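Chloramphenicol acetyltransferase (Bacteroides thetaiotaomicron, PDB 2I9D) probably transfers an acetyl group from acetyl-coenzyme A to a hydroxyl of chloramphenicol, and assembles as a trimer. Local coordinates at residues Leu82-Ile94 with Lys99-Phe111. Residues are numbered along the deposited sequence; the frame is centred on the assembly and turned at random.
Sequences LYDTIDMLSPIKI and KFFTTRFPYHNDF
Asp87 and Arg104 meet where strands 87-93 and 100-105, the two arms of an antiparallel hairpin, leave their pairing. Arg104 runs extended from CG to NE, and its NH2 reaches Asp87 OD2 at 2.7 Å along the anti lone pair; the oxygen lies at the guanidinium edge, though the carboxylate and guanidinium planes stand 63° apart. Asp87 CG sits beside its own backbone N (chi1 -63°), placing the carboxylate between its partners, and OD1 accepts the nearly straight bond from Tyr107 N, 2.7 Å long and arriving from above the carboxylate plane. A short, two-oxygen acid suits this spot because it binds a side chain and a backbone N-H together.

The tight part lies on the face carrying Met88, Ser90, Ile92 and Phe105. Phe105 crosses Met88 and Ile92 at an angle, and successive ring atoms meet its neighbours: CD2 is 4.1 Å from Met88 CG, CE2 is 4.0 Å from Ser90 CB and CZ is 4.0 Å from Ile92 CD1. A broad ring can span three residues, and small Ser90 lets it come close, its OG turned to Leu149 O. Helices 52-66 and 111-124 pack on this face, Leu57 against Met88 and Ile121 against Phe105.

Toward the turn the contact is more exposed to solvent, though still close in places. On the other face, Phe100 (chi1 57°) brings CD1 to 3.4 Å from Pro91 CB. Lys93, paired with Phe100, is solvent-exposed, as suits a long charged chain, and packs on His203 of a second subunit.

Reciprocal backbone bonds pair Met88 with Phe105, Ser90 with Thr103 and Ile92 with Phe101, holding strand 100-105, outermost within the chain, to 87-93. Since Arg104 NH1 also bridges Glu138 and Asp143, its charge is probably well balanced, tying the hairpin's open end to helix 133-141 and the residues just after it.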
# COMPACT_ATOMS: atom_id res chain seq x y z
N LEU A 82 -23.65 4.48 -13.29
CA LEU A 82 -22.56 4.83 -14.16
C LEU A 82 -22.74 6.30 -14.52
O LEU A 82 -23.75 6.65 -15.10
CB LEU A 82 -22.56 3.92 -15.42
CG LEU A 82 -21.73 4.34 -16.65
CD1 LEU A 82 -20.24 4.28 -16.37
CD2 LEU A 82 -22.07 3.52 -17.91
N TYR A 83 -21.79 7.16 -14.15
CA TYR A 83 -21.84 8.60 -14.46
C TYR A 83 -21.38 8.89 -15.90
O TYR A 83 -20.44 8.27 -16.38
CB TYR A 83 -21.01 9.42 -13.45
CG TYR A 83 -21.68 9.61 -12.10
CD1 TYR A 83 -22.41 10.76 -11.79
CD2 TYR A 83 -21.60 8.61 -11.13
CE1 TYR A 83 -23.04 10.91 -10.51
CE2 TYR A 83 -22.22 8.74 -9.89
CZ TYR A 83 -22.94 9.88 -9.58
OH TYR A 83 -23.55 9.96 -8.33
N ASP A 84 -22.03 9.83 -16.59
CA ASP A 84 -21.62 10.20 -17.95
C ASP A 84 -20.21 10.75 -17.87
O ASP A 84 -19.37 10.43 -18.70
CB ASP A 84 -22.50 11.32 -18.53
CG ASP A 84 -23.95 10.87 -18.88
OD1 ASP A 84 -24.39 9.74 -18.52
OD2 ASP A 84 -24.66 11.70 -19.52
N THR A 85 -19.97 11.60 -16.87
CA THR A 85 -18.75 12.38 -16.78
C THR A 85 -18.23 12.39 -15.32
O THR A 85 -19.02 12.41 -14.36
CB THR A 85 -18.98 13.82 -17.34
OG1 THR A 85 -19.18 13.73 -18.75
CG2 THR A 85 -17.81 14.73 -17.09
N ILE A 86 -16.91 12.38 -15.20
CA ILE A 86 -16.20 12.36 -13.93
C ILE A 86 -15.38 13.64 -13.82
O ILE A 86 -14.61 13.98 -14.72
CB ILE A 86 -15.28 11.10 -13.83
CG1 ILE A 86 -16.11 9.82 -13.94
CG2 ILE A 86 -14.44 11.11 -12.53
CD1 ILE A 86 -17.28 9.71 -12.94
N ASP A 87 -15.58 14.37 -12.73
CA ASP A 87 -14.76 15.53 -12.44
C ASP A 87 -13.73 15.25 -11.33
O ASP A 87 -13.70 14.16 -10.76
CB ASP A 87 -15.62 16.73 -12.08
CG ASP A 87 -16.52 17.17 -13.23
OD1 ASP A 87 -16.09 17.15 -14.41
OD2 ASP A 87 -17.66 17.56 -12.94
N MSE A 88 -12.89 16.25 -11.08
CA MSE A 88 -11.76 16.10 -10.18
C MSE A 88 -11.97 16.90 -8.89
O MSE A 88 -12.32 18.07 -8.94
CB MSE A 88 -10.46 16.58 -10.87
CG MSE A 88 -9.22 16.61 -9.97
SE MSE A 88 -8.63 14.79 -9.36
CE MSE A 88 -7.88 14.11 -11.07
N LEU A 89 -11.75 16.23 -7.76
CA LEU A 89 -11.48 16.92 -6.50
C LEU A 89 -9.99 16.84 -6.25
O LEU A 89 -9.36 15.83 -6.52
CB LEU A 89 -12.21 16.27 -5.32
CG LEU A 89 -13.74 16.30 -5.29
CD1 LEU A 89 -14.22 15.82 -3.95
CD2 LEU A 89 -14.33 17.68 -5.60
N SER A 90 -9.42 17.90 -5.70
CA SER A 90 -8.05 17.86 -5.33
C SER A 90 -7.76 18.83 -4.17
O SER A 90 -8.24 19.98 -4.19
CB SER A 90 -7.11 18.13 -6.55
OG SER A 90 -5.74 18.04 -6.16
N PRO A 91 -7.00 18.36 -3.15
CA PRO A 91 -6.56 19.24 -2.05
C PRO A 91 -5.40 20.19 -2.44
O PRO A 91 -4.21 19.81 -2.41
CB PRO A 91 -6.13 18.25 -0.94
CG PRO A 91 -5.77 16.97 -1.66
CD PRO A 91 -6.56 16.96 -2.97
N ILE A 92 -5.75 21.43 -2.77
CA ILE A 92 -4.78 22.44 -3.11
C ILE A 92 -4.10 23.02 -1.87
O ILE A 92 -4.78 23.54 -0.97
CB ILE A 92 -5.40 23.54 -4.03
CG1 ILE A 92 -6.07 22.86 -5.24
CG2 ILE A 92 -4.32 24.54 -4.48
CD1 ILE A 92 -5.07 22.00 -6.12
N LYS A 93 -2.78 22.89 -1.80
CA LYS A 93 -2.02 23.44 -0.68
C LYS A 93 -2.15 24.96 -0.69
O LYS A 93 -1.92 25.59 -1.72
CB LYS A 93 -0.55 23.01 -0.75
CG LYS A 93 0.30 23.38 0.48
CD LYS A 93 1.77 23.34 0.08
CE LYS A 93 2.70 23.08 1.26
NZ LYS A 93 4.11 23.36 0.90
N ILE A 94 -2.57 25.53 0.44
CA ILE A 94 -2.80 26.98 0.58
C ILE A 94 -1.78 27.67 1.49
O ILE A 94 -1.58 28.87 1.39
CB ILE A 94 -4.27 27.35 1.02
CG1 ILE A 94 -4.61 26.80 2.41
CG2 ILE A 94 -5.29 26.93 -0.03
CD1 ILE A 94 -6.09 26.89 2.82
N LYS A 99 -1.41 23.28 5.15
CA LYS A 99 -2.84 23.58 4.97
C LYS A 99 -3.21 23.56 3.52
O LYS A 99 -2.51 24.08 2.66
CB LYS A 99 -3.29 24.91 5.61
CG LYS A 99 -4.03 24.69 6.93
CD LYS A 99 -4.90 25.91 7.37
CE LYS A 99 -6.41 25.80 6.88
NZ LYS A 99 -7.03 24.42 7.06
N PHE A 100 -4.32 22.90 3.24
CA PHE A 100 -4.81 22.81 1.88
C PHE A 100 -6.29 23.13 1.90
O PHE A 100 -6.93 23.08 2.95
CB PHE A 100 -4.59 21.39 1.34
CG PHE A 100 -5.24 20.33 2.17
CD1 PHE A 100 -6.57 19.97 1.95
CD2 PHE A 100 -4.54 19.70 3.19
CE1 PHE A 100 -7.17 18.98 2.71
CE2 PHE A 100 -5.15 18.72 3.98
CZ PHE A 100 -6.47 18.37 3.74
N PHE A 101 -6.82 23.44 0.73
CA PHE A 101 -8.25 23.53 0.59
C PHE A 101 -8.65 22.65 -0.60
O PHE A 101 -8.14 22.81 -1.72
CB PHE A 101 -8.66 25.02 0.42
CG PHE A 101 -10.13 25.23 0.18
CD1 PHE A 101 -11.04 25.18 1.24
CD2 PHE A 101 -10.60 25.46 -1.12
CE1 PHE A 101 -12.41 25.36 1.01
CE2 PHE A 101 -11.97 25.67 -1.36
CZ PHE A 101 -12.88 25.61 -0.29
N THR A 102 -9.55 21.69 -0.35
CA THR A 102 -10.04 20.83 -1.42
C THR A 102 -11.06 21.56 -2.30
O THR A 102 -11.98 22.22 -1.80
CB THR A 102 -10.67 19.55 -0.87
OG1 THR A 102 -9.74 18.89 -0.02
CG2 THR A 102 -11.11 18.59 -1.98
N THR A 103 -10.89 21.41 -3.62
CA THR A 103 -11.81 22.03 -4.58
C THR A 103 -12.03 21.19 -5.83
O THR A 103 -11.28 20.25 -6.11
CB THR A 103 -11.37 23.49 -4.90
OG1 THR A 103 -12.49 24.22 -5.43
CG2 THR A 103 -10.17 23.52 -5.86
N ARG A 104 -13.08 21.54 -6.58
CA ARG A 104 -13.54 20.78 -7.75
C ARG A 104 -13.04 21.37 -9.09
O ARG A 104 -13.09 22.59 -9.28
CB ARG A 104 -15.06 20.69 -7.76
CG ARG A 104 -15.65 19.77 -8.84
CD ARG A 104 -17.18 19.57 -8.65
NE ARG A 104 -17.75 18.81 -9.76
CZ ARG A 104 -18.77 17.95 -9.67
NH1 ARG A 104 -19.37 17.70 -8.51
NH2 ARG A 104 -19.18 17.31 -10.76
N PHE A 105 -12.59 20.50 -9.99
CA PHE A 105 -12.15 20.89 -11.33
C PHE A 105 -13.00 20.12 -12.34
O PHE A 105 -13.02 18.89 -12.31
CB PHE A 105 -10.65 20.59 -11.57
CG PHE A 105 -9.74 21.28 -10.60
CD1 PHE A 105 -9.19 22.53 -10.90
CD2 PHE A 105 -9.45 20.69 -9.35
CE1 PHE A 105 -8.34 23.19 -9.99
CE2 PHE A 105 -8.62 21.34 -8.44
CZ PHE A 105 -8.05 22.58 -8.75
N PRO A 106 -13.73 20.84 -13.21
CA PRO A 106 -14.53 20.12 -14.22
C PRO A 106 -13.65 19.51 -15.31
O PRO A 106 -12.66 20.11 -15.72
CB PRO A 106 -15.44 21.21 -14.80
CG PRO A 106 -14.62 22.50 -14.64
CD PRO A 106 -13.88 22.30 -13.30
N TYR A 107 -14.01 18.32 -15.75
CA TYR A 107 -13.37 17.76 -16.93
C TYR A 107 -13.78 18.47 -18.25
O TYR A 107 -14.96 18.77 -18.48
CB TYR A 107 -13.65 16.26 -17.01
CG TYR A 107 -13.03 15.59 -18.21
CD1 TYR A 107 -11.63 15.56 -18.40
CD2 TYR A 107 -13.83 14.96 -19.16
CE1 TYR A 107 -11.08 14.93 -19.49
CE2 TYR A 107 -13.27 14.33 -20.26
CZ TYR A 107 -11.92 14.32 -20.42
OH TYR A 107 -11.40 13.69 -21.53
N HIS A 108 -12.80 18.75 -19.10
CA HIS A 108 -13.04 19.16 -20.48
C HIS A 108 -12.18 18.28 -21.37
O HIS A 108 -11.01 18.04 -21.05
CB HIS A 108 -12.67 20.64 -20.69
CG HIS A 108 -13.44 21.59 -19.83
ND1 HIS A 108 -14.80 21.80 -19.98
CD2 HIS A 108 -13.04 22.40 -18.82
CE1 HIS A 108 -15.21 22.68 -19.09
NE2 HIS A 108 -14.16 23.07 -18.37
N ASN A 109 -12.74 17.80 -22.49
CA ASN A 109 -11.99 16.92 -23.41
C ASN A 109 -10.84 17.64 -24.15
O ASN A 109 -9.91 17.00 -24.67
CB ASN A 109 -12.93 16.19 -24.37
CG ASN A 109 -12.22 15.09 -25.20
OD1 ASN A 109 -11.03 14.79 -25.01
ND2 ASN A 109 -12.98 14.49 -26.13
N ASP A 110 -10.89 18.97 -24.15
CA ASP A 110 -9.82 19.78 -24.73
C ASP A 110 -8.89 20.30 -23.62
O ASP A 110 -9.32 21.06 -22.74
CB ASP A 110 -10.44 20.93 -25.55
CG ASP A 110 -9.44 22.04 -25.85
OD1 ASP A 110 -8.35 21.74 -26.38
OD2 ASP A 110 -9.75 23.22 -25.55
N PHE A 111 -7.63 19.90 -23.66
CA PHE A 111 -6.68 20.29 -22.61
C PHE A 111 -6.62 21.79 -22.30
O PHE A 111 -6.61 22.17 -21.14
CB PHE A 111 -5.27 19.74 -22.87
CG PHE A 111 -4.27 20.20 -21.84
CD1 PHE A 111 -4.26 19.65 -20.57
CD2 PHE A 111 -3.37 21.22 -22.14
CE1 PHE A 111 -3.34 20.07 -19.62
CE2 PHE A 111 -2.44 21.67 -21.18
CZ PHE A 111 -2.43 21.09 -19.93